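Local coordinates for protein scyllo-inositol 2-dehydrogenase (NADP(+)) IolW (Bacillus subtilis subsp. subtilis, PDB 3GDO) that catalyses the reversible NADPH-dependent reduction of scyllo-inosose to scyllo-inositol and cannot use NADH in place of NADPH, at residues B[143-157]-B[230-244]. Numbering follows the deposited sequence.
Sequences LEDINTYQVSYNRYR and SIVPANGPRYQIHGK
Gln-150 and Gln-240 trade two backbone hydrogen bonds at the middle of an antiparallel pairing between strands 146-152 and 239-243, neighbours inside the large sheet of the C-terminal alpha/beta domain. Near one end His-242 O accepts from both Asn-147 N (2.6 Å) and Thr-148 N (3.2 Å), a classic beta bulge. Thr-148 OG1 donates to the side-chain OD1 of Asn-147, whose ND2 reaches Ile-231 O of the second subunit. On the same face as Thr-148, a water that donates to Gln-150 OE1 also hydrogen-bonds His-242 NE2, in the imidazole plane; Ser-247 takes ND1, so both ring nitrogens have partners. Tyr-149, Val-151, Tyr-239 and Ile-241 fill the other face, toward helices 129-139 and 174-190, their bulk suited to an apolar layer in which Ile-241 CD1 meets Tyr-149 CE1 at 3.6 Å; Tyr-239 OH bonds Gln-185. Ser-152, short enough for OG to reach the neighbouring backbone, holds it between its own N and carbonyl carbon (chi1 77°) and donates to Pro-237 O at 3.0 Å. Beyond it the extended Arg-238 lays NH1 over the centre of the Tyr-153 ring, a cation-pi contact with CZ 4.5 Å from the centroid, and a water links NH1 to Ser-152 O. Arg-155 grips Ser-230 OG side-on, in its guanidinium plane, through NE (2.7 Å) and NH1 (2.8 Å). A leucine in its place has neither donor, and would probably leave Ser-230 OG, still bonded to Asp-211 O, freer to turn. Backbone bonds thus set the strand register, side-chain bonds hold the less regular segments beyond it, and both ends meet the second subunit.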
ATOM      1  N   LEU B 143      13.264  -4.603 -15.272  1.00 43.31           N
ATOM      2  CA  LEU B 143      12.816  -4.524 -13.887  1.00 43.00           C
ATOM      3  C   LEU B 143      13.803  -5.225 -12.976  1.00 42.70           C
ATOM      4  O   LEU B 143      13.441  -6.162 -12.277  1.00 42.35           O
ATOM      5  CB  LEU B 143      11.436  -5.192 -13.716  1.00 41.94           C
ATOM      6  CG  LEU B 143      10.174  -4.339 -13.781  1.00 41.99           C
ATOM      7  CD1 LEU B 143       8.921  -5.180 -13.465  1.00 37.70           C
ATOM      8  CD2 LEU B 143      10.268  -3.134 -12.826  1.00 43.00           C
ATOM      9  N   GLU B 144      15.044  -4.762 -12.978  1.00 43.09           N
ATOM     10  CA  GLU B 144      16.133  -5.324 -12.154  1.00 43.25           C
ATOM     11  C   GLU B 144      16.110  -4.979 -10.663  1.00 42.60           C
ATOM     12  O   GLU B 144      15.732  -3.852 -10.277  1.00 42.48           O
ATOM     13  CB  GLU B 144      17.486  -4.876 -12.723  1.00 44.21           C
ATOM     14  CG  GLU B 144      17.752  -5.357 -14.155  1.00 48.18           C
ATOM     15  CD  GLU B 144      18.174  -6.829 -14.199  1.00 52.40           C
ATOM     16  OE1 GLU B 144      19.189  -7.185 -13.548  1.00 54.39           O
ATOM     17  OE2 GLU B 144      17.485  -7.628 -14.886  1.00 55.48           O
ATOM     18  N   ASP B 145      16.542  -5.950  -9.845  1.00 40.71           N
ATOM     19  CA  ASP B 145      16.745  -5.772  -8.415  1.00 40.72           C
ATOM     20  C   ASP B 145      15.498  -5.097  -7.826  1.00 39.48           C
ATOM     21  O   ASP B 145      15.541  -3.942  -7.401  1.00 38.98           O
ATOM     22  CB  ASP B 145      18.014  -4.954  -8.138  1.00 41.62           C
ATOM     23  CG  ASP B 145      18.372  -4.888  -6.630  1.00 47.33           C
ATOM     24  OD1 ASP B 145      18.124  -5.869  -5.886  1.00 53.43           O
ATOM     25  OD2 ASP B 145      18.906  -3.843  -6.169  1.00 52.54           O
ATOM     26  N   ILE B 146      14.391  -5.814  -7.872  1.00 37.27           N
ATOM     27  CA  ILE B 146      13.121  -5.308  -7.368  1.00 37.06           C
ATOM     28  C   ILE B 146      13.273  -5.159  -5.861  1.00 35.79           C
ATOM     29  O   ILE B 146      13.775  -6.081  -5.198  1.00 34.43           O
ATOM     30  CB  ILE B 146      11.959  -6.241  -7.754  1.00 36.57           C
ATOM     31  CG1 ILE B 146      11.684  -6.085  -9.255  1.00 36.64           C
ATOM     32  CG2 ILE B 146      10.711  -5.923  -6.921  1.00 37.06           C
ATOM     33  CD1 ILE B 146      10.844  -7.252  -9.876  1.00 37.02           C
ATOM     34  N   ASN B 147      12.903  -3.983  -5.336  1.00 34.43           N
ATOM     35  CA  ASN B 147      13.039  -3.751  -3.897  1.00 33.45           C
ATOM     36  C   ASN B 147      11.678  -3.685  -3.184  1.00 32.74           C
ATOM     37  O   ASN B 147      11.590  -3.899  -1.985  1.00 31.45           O
ATOM     38  CB  ASN B 147      13.896  -2.496  -3.619  1.00 33.44           C
ATOM     39  CG  ASN B 147      13.270  -1.217  -4.153  1.00 36.35           C
ATOM     40  OD1 ASN B 147      12.225  -0.760  -3.654  1.00 37.83           O
ATOM     41  ND2 ASN B 147      13.894  -0.627  -5.155  1.00 36.32           N
ATOM     42  N   THR B 148      10.631  -3.369  -3.938  1.00 32.15           N
ATOM     43  CA  THR B 148       9.288  -3.228  -3.378  1.00 31.93           C
ATOM     44  C   THR B 148       8.288  -3.778  -4.385  1.00 31.92           C
ATOM     45  O   THR B 148       8.315  -3.410  -5.599  1.00 31.90           O
ATOM     46  CB  THR B 148       8.939  -1.732  -3.074  1.00 30.34           C
ATOM     47  OG1 THR B 148       9.922  -1.168  -2.218  1.00 32.76           O
ATOM     48  CG2 THR B 148       7.611  -1.602  -2.360  1.00 35.71           C
ATOM     49  N   TYR B 149       7.357  -4.594  -3.885  1.00 30.74           N
ATOM     50  CA  TYR B 149       6.404  -5.309  -4.764  1.00 30.04           C
ATOM     51  C   TYR B 149       5.055  -5.288  -4.077  1.00 29.54           C
ATOM     52  O   TYR B 149       4.832  -5.998  -3.071  1.00 29.31           O
ATOM     53  CB  TYR B 149       6.894  -6.770  -4.996  1.00 28.55           C
ATOM     54  CG  TYR B 149       5.981  -7.601  -5.889  1.00 31.01           C
ATOM     55  CD1 TYR B 149       6.066  -7.526  -7.288  1.00 29.82           C
ATOM     56  CD2 TYR B 149       5.052  -8.495  -5.338  1.00 29.89           C
ATOM     57  CE1 TYR B 149       5.227  -8.297  -8.112  1.00 30.72           C
ATOM     58  CE2 TYR B 149       4.230  -9.289  -6.140  1.00 28.83           C
ATOM     59  CZ  TYR B 149       4.306  -9.179  -7.516  1.00 30.11           C
ATOM     60  OH  TYR B 149       3.468  -9.949  -8.279  1.00 29.09           O
ATOM     61  N   GLN B 150       4.172  -4.430  -4.562  1.00 29.30           N
ATOM     62  CA  GLN B 150       2.928  -4.122  -3.818  1.00 28.92           C
ATOM     63  C   GLN B 150       1.766  -4.423  -4.703  1.00 27.45           C
ATOM     64  O   GLN B 150       1.681  -3.899  -5.830  1.00 25.60           O
ATOM     65  CB  GLN B 150       2.854  -2.641  -3.416  1.00 30.13           C
ATOM     66  CG  GLN B 150       3.851  -2.260  -2.353  1.00 35.37           C
ATOM     67  CD  GLN B 150       3.829  -0.756  -2.026  1.00 42.82           C
ATOM     68  OE1 GLN B 150       3.379   0.071  -2.841  1.00 45.54           O
ATOM     69  NE2 GLN B 150       4.350  -0.398  -0.839  1.00 44.57           N
ATOM     70  N   VAL B 151       0.888  -5.287  -4.216  1.00 25.96           N
ATOM     71  CA  VAL B 151      -0.227  -5.766  -5.050  1.00 27.55           C
ATOM     72  C   VAL B 151      -1.511  -5.556  -4.280  1.00 28.47           C
ATOM     73  O   VAL B 151      -1.593  -5.916  -3.078  1.00 27.64           O
ATOM     74  CB  VAL B 151      -0.067  -7.290  -5.443  1.00 26.33           C
ATOM     75  CG1 VAL B 151      -1.116  -7.684  -6.437  1.00 24.94           C
ATOM     76  CG2 VAL B 151       1.329  -7.525  -6.026  1.00 26.54           C
ATOM     77  N   SER B 152      -2.498  -4.945  -4.920  1.00 30.37           N
ATOM     78  CA  SER B 152      -3.813  -4.857  -4.238  1.00 33.08           C
ATOM     79  C   SER B 152      -4.921  -5.537  -4.974  1.00 33.52           C
ATOM     80  O   SER B 152      -4.931  -5.603  -6.206  1.00 35.89           O
ATOM     81  CB  SER B 152      -4.204  -3.425  -3.873  1.00 34.19           C
ATOM     82  OG  SER B 152      -4.661  -2.714  -4.980  1.00 40.53           O
ATOM     83  N   TYR B 153      -5.875  -6.071  -4.235  1.00 31.92           N
ATOM     84  CA  TYR B 153      -6.913  -6.897  -4.858  1.00 31.44           C
ATOM     85  C   TYR B 153      -8.210  -6.626  -4.119  1.00 30.76           C
ATOM     86  O   TYR B 153      -8.568  -7.333  -3.184  1.00 28.75           O
ATOM     87  CB  TYR B 153      -6.538  -8.370  -4.705  1.00 31.03           C
ATOM     88  CG  TYR B 153      -7.235  -9.347  -5.639  1.00 33.15           C
ATOM     89  CD1 TYR B 153      -6.676 -10.623  -5.865  1.00 35.16           C
ATOM     90  CD2 TYR B 153      -8.417  -9.012  -6.322  1.00 27.88           C
ATOM     91  CE1 TYR B 153      -7.298 -11.523  -6.705  1.00 34.96           C
ATOM     92  CE2 TYR B 153      -9.032  -9.905  -7.191  1.00 30.98           C
ATOM     93  CZ  TYR B 153      -8.471 -11.169  -7.355  1.00 33.74           C
ATOM     94  OH  TYR B 153      -9.060 -12.089  -8.165  1.00 36.84           O
ATOM     95  N   ASN B 154      -8.902  -5.583  -4.550  1.00 31.52           N
ATOM     96  CA  ASN B 154      -9.965  -5.006  -3.765  1.00 31.67           C
ATOM     97  C   ASN B 154     -11.279  -5.323  -4.415  1.00 33.08           C
ATOM     98  O   ASN B 154     -11.321  -5.651  -5.589  1.00 33.94           O
ATOM     99  CB  ASN B 154      -9.820  -3.488  -3.726  1.00 31.07           C
ATOM    100  CG  ASN B 154      -8.621  -3.028  -2.979  1.00 30.75           C
ATOM    101  OD1 ASN B 154      -8.375  -3.409  -1.824  1.00 30.36           O
ATOM    102  ND2 ASN B 154      -7.881  -2.145  -3.600  1.00 30.79           N
ATOM    103  N   ARG B 155     -12.374  -5.158  -3.693  1.00 33.24           N
ATOM    104  CA  ARG B 155     -13.668  -5.175  -4.356  1.00 33.80           C
ATOM    105  C   ARG B 155     -14.591  -4.186  -3.608  1.00 33.53           C
ATOM    106  O   ARG B 155     -14.271  -3.750  -2.497  1.00 32.65           O
ATOM    107  CB  ARG B 155     -14.241  -6.594  -4.347  1.00 34.30           C
ATOM    108  CG  ARG B 155     -14.621  -7.057  -2.946  1.00 37.26           C
ATOM    109  CD  ARG B 155     -14.783  -8.587  -2.792  1.00 41.09           C
ATOM    110  NE  ARG B 155     -14.923  -8.864  -1.364  1.00 44.56           N
ATOM    111  CZ  ARG B 155     -15.699  -9.809  -0.831  1.00 44.36           C
ATOM    112  NH1 ARG B 155     -15.757  -9.936   0.490  1.00 37.66           N
ATOM    113  NH2 ARG B 155     -16.394 -10.635  -1.607  1.00 46.90           N
ATOM    114  N   TYR B 156     -15.728  -3.858  -4.211  1.00 33.26           N
ATOM    115  CA  TYR B 156     -16.776  -3.089  -3.522  1.00 34.23           C
ATOM    116  C   TYR B 156     -17.987  -3.992  -3.313  1.00 35.70           C
ATOM    117  O   TYR B 156     -18.783  -4.173  -4.195  1.00 34.60           O
ATOM    118  CB  TYR B 156     -17.185  -1.829  -4.305  1.00 33.90           C
ATOM    119  CG  TYR B 156     -18.145  -0.934  -3.516  1.00 36.12           C
ATOM    120  CD1 TYR B 156     -17.704  -0.240  -2.372  1.00 32.82           C
ATOM    121  CD2 TYR B 156     -19.485  -0.814  -3.885  1.00 34.94           C
ATOM    122  CE1 TYR B 156     -18.558   0.553  -1.646  1.00 34.33           C
ATOM    123  CE2 TYR B 156     -20.355   0.003  -3.148  1.00 36.86           C
ATOM    124  CZ  TYR B 156     -19.876   0.680  -2.047  1.00 34.63           C
ATOM    125  OH  TYR B 156     -20.710   1.480  -1.317  1.00 36.17           O
ATOM    126  N   ARG B 157     -18.096  -4.563  -2.123  1.00 37.42           N
ATOM    127  CA  ARG B 157     -19.203  -5.448  -1.793  0.50 39.06           C
ATOM    128  C   ARG B 157     -19.557  -5.168  -0.336  1.00 39.71           C
ATOM    129  O   ARG B 157     -19.275  -5.946   0.550  1.00 39.92           O
ATOM    130  CB  ARG B 157     -18.829  -6.919  -2.058  0.50 39.41           C
ATOM    131  CG  ARG B 157     -18.999  -7.349  -3.529  0.50 40.20           C
ATOM    132  CD  ARG B 157     -18.251  -8.637  -3.826  0.50 43.36           C
ATOM    133  NE  ARG B 157     -18.503  -9.166  -5.171  0.50 44.81           N
ATOM    134  CZ  ARG B 157     -17.818  -8.820  -6.254  0.50 44.02           C
ATOM    135  NH1 ARG B 157     -16.853  -7.930  -6.162  0.50 45.16           N
ATOM    136  NH2 ARG B 157     -18.102  -9.359  -7.434  0.50 45.70           N
ATOM    137  N   SER B 230     -12.830  -5.075   1.011  1.00 29.13           N
ATOM    138  CA  SER B 230     -14.136  -5.314   0.428  1.00 28.39           C
ATOM    139  C   SER B 230     -15.080  -4.090   0.452  1.00 29.30           C
ATOM    140  O   SER B 230     -16.253  -4.216   0.094  1.00 28.53           O
ATOM    141  CB  SER B 230     -14.806  -6.515   1.118  1.00 29.42           C
ATOM    142  OG  SER B 230     -14.087  -7.705   0.942  1.00 30.72           O
ATOM    143  N   ILE B 231     -14.578  -2.930   0.877  1.00 28.28           N
ATOM    144  CA  ILE B 231     -15.361  -1.685   0.880  1.00 29.01           C
ATOM    145  C   ILE B 231     -14.513  -0.669   0.173  1.00 27.67           C
ATOM    146  O   ILE B 231     -14.063   0.284   0.770  1.00 26.61           O
ATOM    147  CB  ILE B 231     -15.705  -1.169   2.321  1.00 28.40           C
ATOM    148  CG1 ILE B 231     -16.012  -2.358   3.260  1.00 28.22           C
ATOM    149  CG2 ILE B 231     -16.897  -0.172   2.264  1.00 31.61           C
ATOM    150  CD1 ILE B 231     -16.250  -1.993   4.707  1.00 30.48           C
ATOM    151  N   VAL B 232     -14.293  -0.897  -1.117  1.00 28.57           N
ATOM    152  CA  VAL B 232     -13.354  -0.108  -1.865  1.00 29.37           C
ATOM    153  C   VAL B 232     -14.025   0.360  -3.151  1.00 30.38           C
ATOM    154  O   VAL B 232     -14.001  -0.353  -4.149  1.00 29.81           O
ATOM    155  CB  VAL B 232     -12.014  -0.878  -2.201  1.00 29.37           C
ATOM    156  CG1 VAL B 232     -11.101  -0.002  -3.089  1.00 28.29           C
ATOM    157  CG2 VAL B 232     -11.249  -1.268  -0.973  1.00 29.75           C
ATOM    158  N   PRO B 233     -14.636   1.569  -3.123  1.00 30.71           N
ATOM    159  CA  PRO B 233     -15.368   2.030  -4.325  1.00 30.58           C
ATOM    160  C   PRO B 233     -14.462   2.112  -5.551  1.00 30.50           C
ATOM    161  O   PRO B 233     -14.859   1.725  -6.624  1.00 31.23           O
ATOM    162  CB  PRO B 233     -15.875   3.426  -3.897  1.00 29.04           C
ATOM    163  CG  PRO B 233     -16.236   3.207  -2.471  1.00 31.01           C
ATOM    164  CD  PRO B 233     -15.013   2.360  -1.932  1.00 30.08           C
ATOM    165  N   ALA B 234     -13.244   2.609  -5.411  1.00 32.26           N
ATOM    166  CA  ALA B 234     -12.358   2.619  -6.584  1.00 34.40           C
ATOM    167  C   ALA B 234     -10.999   2.116  -6.212  1.00 35.31           C
ATOM    168  O   ALA B 234     -10.497   2.447  -5.130  1.00 35.84           O
ATOM    169  CB  ALA B 234     -12.262   4.001  -7.206  1.00 33.87           C
ATOM    170  N   ASN B 235     -10.449   1.275  -7.095  1.00 35.96           N
ATOM    171  CA  ASN B 235      -9.174   0.608  -6.879  1.00 36.32           C
ATOM    172  C   ASN B 235      -8.025   1.527  -7.240  1.00 35.45           C
ATOM    173  O   ASN B 235      -8.079   2.285  -8.218  1.00 36.87           O
ATOM    174  CB  ASN B 235      -9.068  -0.691  -7.721  1.00 36.24           C
ATOM    175  CG  ASN B 235     -10.213  -1.687  -7.448  1.00 39.63           C
ATOM    176  OD1 ASN B 235     -10.555  -1.948  -6.305  1.00 39.40           O
ATOM    177  ND2 ASN B 235     -10.831  -2.222  -8.521  1.00 40.31           N
ATOM    178  N   GLY B 236      -6.953   1.443  -6.496  1.00 33.20           N
ATOM    179  CA  GLY B 236      -5.738   2.083  -6.971  1.00 33.08           C
ATOM    180  C   GLY B 236      -5.079   1.113  -7.931  1.00 31.72           C
ATOM    181  O   GLY B 236      -5.715   0.183  -8.402  1.00 32.24           O
ATOM    182  N   PRO B 237      -3.798   1.306  -8.224  1.00 31.54           N
ATOM    183  CA  PRO B 237      -3.117   0.297  -9.028  1.00 30.93           C
ATOM    184  C   PRO B 237      -3.157  -1.124  -8.400  1.00 30.48           C
ATOM    185  O   PRO B 237      -3.115  -1.291  -7.149  1.00 27.87           O
ATOM    186  CB  PRO B 237      -1.682   0.764  -9.025  1.00 31.94           C
ATOM    187  CG  PRO B 237      -1.653   2.113  -8.390  1.00 32.71           C
ATOM    188  CD  PRO B 237      -2.913   2.378  -7.744  1.00 31.19           C
ATOM    189  N   ARG B 238      -3.320  -2.115  -9.267  1.00 29.82           N
ATOM    190  CA  ARG B 238      -3.201  -3.546  -8.904  1.00 29.72           C
ATOM    191  C   ARG B 238      -1.737  -3.836  -8.542  1.00 29.23           C
ATOM    192  O   ARG B 238      -1.462  -4.407  -7.480  1.00 28.23           O
ATOM    193  CB  ARG B 238      -3.674  -4.454 -10.037  1.00 29.88           C
ATOM    194  CG  ARG B 238      -3.513  -5.964  -9.705  1.00 30.52           C
ATOM    195  CD  ARG B 238      -4.342  -6.848 -10.630  1.00 30.33           C
ATOM    196  NE  ARG B 238      -4.094  -8.296 -10.440  1.00 32.17           N
ATOM    197  CZ  ARG B 238      -4.863  -9.129  -9.728  1.00 37.97           C
ATOM    198  NH1 ARG B 238      -5.938  -8.675  -9.053  1.00 35.40           N
ATOM    199  NH2 ARG B 238      -4.553 -10.436  -9.684  1.00 34.02           N
ATOM    200  N   TYR B 239      -0.816  -3.411  -9.401  1.00 29.24           N
ATOM    201  CA  TYR B 239       0.638  -3.573  -9.184  1.00 29.66           C
ATOM    202  C   TYR B 239       1.384  -2.261  -9.083  1.00 29.26           C
ATOM    203  O   TYR B 239       1.224  -1.372  -9.909  1.00 29.33           O
ATOM    204  CB  TYR B 239       1.322  -4.402 -10.309  1.00 29.92           C
ATOM    205  CG  TYR B 239       0.717  -5.785 -10.464  1.00 30.26           C
ATOM    206  CD1 TYR B 239       1.171  -6.852  -9.672  1.00 31.96           C
ATOM    207  CD2 TYR B 239      -0.336  -6.008 -11.332  1.00 27.41           C
ATOM    208  CE1 TYR B 239       0.608  -8.114  -9.773  1.00 28.30           C
ATOM    209  CE2 TYR B 239      -0.918  -7.270 -11.429  1.00 32.38           C
ATOM    210  CZ  TYR B 239      -0.440  -8.314 -10.635  1.00 31.54           C
ATOM    211  OH  TYR B 239      -1.016  -9.571 -10.713  1.00 30.61           O
ATOM    212  N   GLN B 240       2.256  -2.191  -8.095  1.00 29.84           N
ATOM    213  CA  GLN B 240       3.266  -1.163  -8.023  1.00 31.07           C
ATOM    214  C   GLN B 240       4.558  -1.861  -7.684  1.00 30.99           C
ATOM    215  O   GLN B 240       4.742  -2.413  -6.551  1.00 28.92           O
ATOM    216  CB  GLN B 240       2.931  -0.110  -6.938  1.00 31.71           C
ATOM    217  CG  GLN B 240       1.587   0.601  -7.150  1.00 34.84           C
ATOM    218  CD  GLN B 240       1.143   1.460  -5.952  1.00 40.36           C
ATOM    219  OE1 GLN B 240       1.734   2.489  -5.652  1.00 41.07           O
ATOM    220  NE2 GLN B 240       0.068   1.037  -5.289  1.00 43.13           N
ATOM    221  N   ILE B 241       5.476  -1.823  -8.646  1.00 30.89           N
ATOM    222  CA  ILE B 241       6.730  -2.546  -8.498  1.00 31.00           C
ATOM    223  C   ILE B 241       7.936  -1.639  -8.721  1.00 31.81           C
ATOM    224  O   ILE B 241       8.055  -1.045  -9.803  1.00 32.14           O
ATOM    225  CB  ILE B 241       6.812  -3.725  -9.498  1.00 30.75           C
ATOM    226  CG1 ILE B 241       5.543  -4.583  -9.471  1.00 29.76           C
ATOM    227  CG2 ILE B 241       8.062  -4.584  -9.192  1.00 31.86           C
ATOM    228  CD1 ILE B 241       5.494  -5.648 -10.596  1.00 34.33           C
ATOM    229  N   HIS B 242       8.829  -1.572  -7.737  1.00 30.67           N
ATOM    230  CA  HIS B 242       9.992  -0.674  -7.775  1.00 32.48           C
ATOM    231  C   HIS B 242      11.287  -1.451  -7.711  1.00 33.31           C
ATOM    232  O   HIS B 242      11.505  -2.247  -6.765  1.00 34.41           O
ATOM    233  CB  HIS B 242       9.954   0.347  -6.622  1.00 31.69           C
ATOM    234  CG  HIS B 242       8.623   1.013  -6.474  1.00 32.31           C
ATOM    235  ND1 HIS B 242       8.026   1.694  -7.512  1.00 26.21           N
ATOM    236  CD2 HIS B 242       7.770   1.099  -5.414  1.00 28.47           C
ATOM    237  CE1 HIS B 242       6.839   2.135  -7.116  1.00 32.13           C
ATOM    238  NE2 HIS B 242       6.652   1.775  -5.853  1.00 31.47           N
ATOM    239  N   GLY B 243      12.144  -1.223  -8.706  1.00 35.06           N
ATOM    240  CA  GLY B 243      13.500  -1.813  -8.750  1.00 36.22           C
ATOM    241  C   GLY B 243      14.612  -0.765  -8.749  1.00 38.36           C
ATOM    242  O   GLY B 243      14.339   0.431  -8.570  1.00 38.03           O
ATOM    243  N   LYS B 244      15.864  -1.171  -8.986  1.00 39.55           N
ATOM    244  CA  LYS B 244      16.973  -0.179  -8.904  1.00 41.37           C
ATOM    245  C   LYS B 244      16.833   1.044  -9.811  1.00 41.74           C
ATOM    246  O   LYS B 244      17.218   2.136  -9.408  1.00 41.98           O
ATOM    247  CB  LYS B 244      18.388  -0.809  -8.994  1.00 42.08           C
ATOM    248  CG  LYS B 244      18.787  -1.486 -10.311  1.00 43.41           C
ATOM    249  CD  LYS B 244      20.310  -1.348 -10.500  1.00 49.28           C
ATOM    250  CE  LYS B 244      20.977  -2.486 -11.299  1.00 51.29           C
ATOM    251  NZ  LYS B 244      20.266  -2.817 -12.564  1.00 54.28           N
TER
HETATM  252  O   HOH W   1       4.974   2.347  -3.705  1.00 42.89           O
HETATM  253  O   HOH W   2      -6.673  -6.030  -8.498  1.00 30.64           O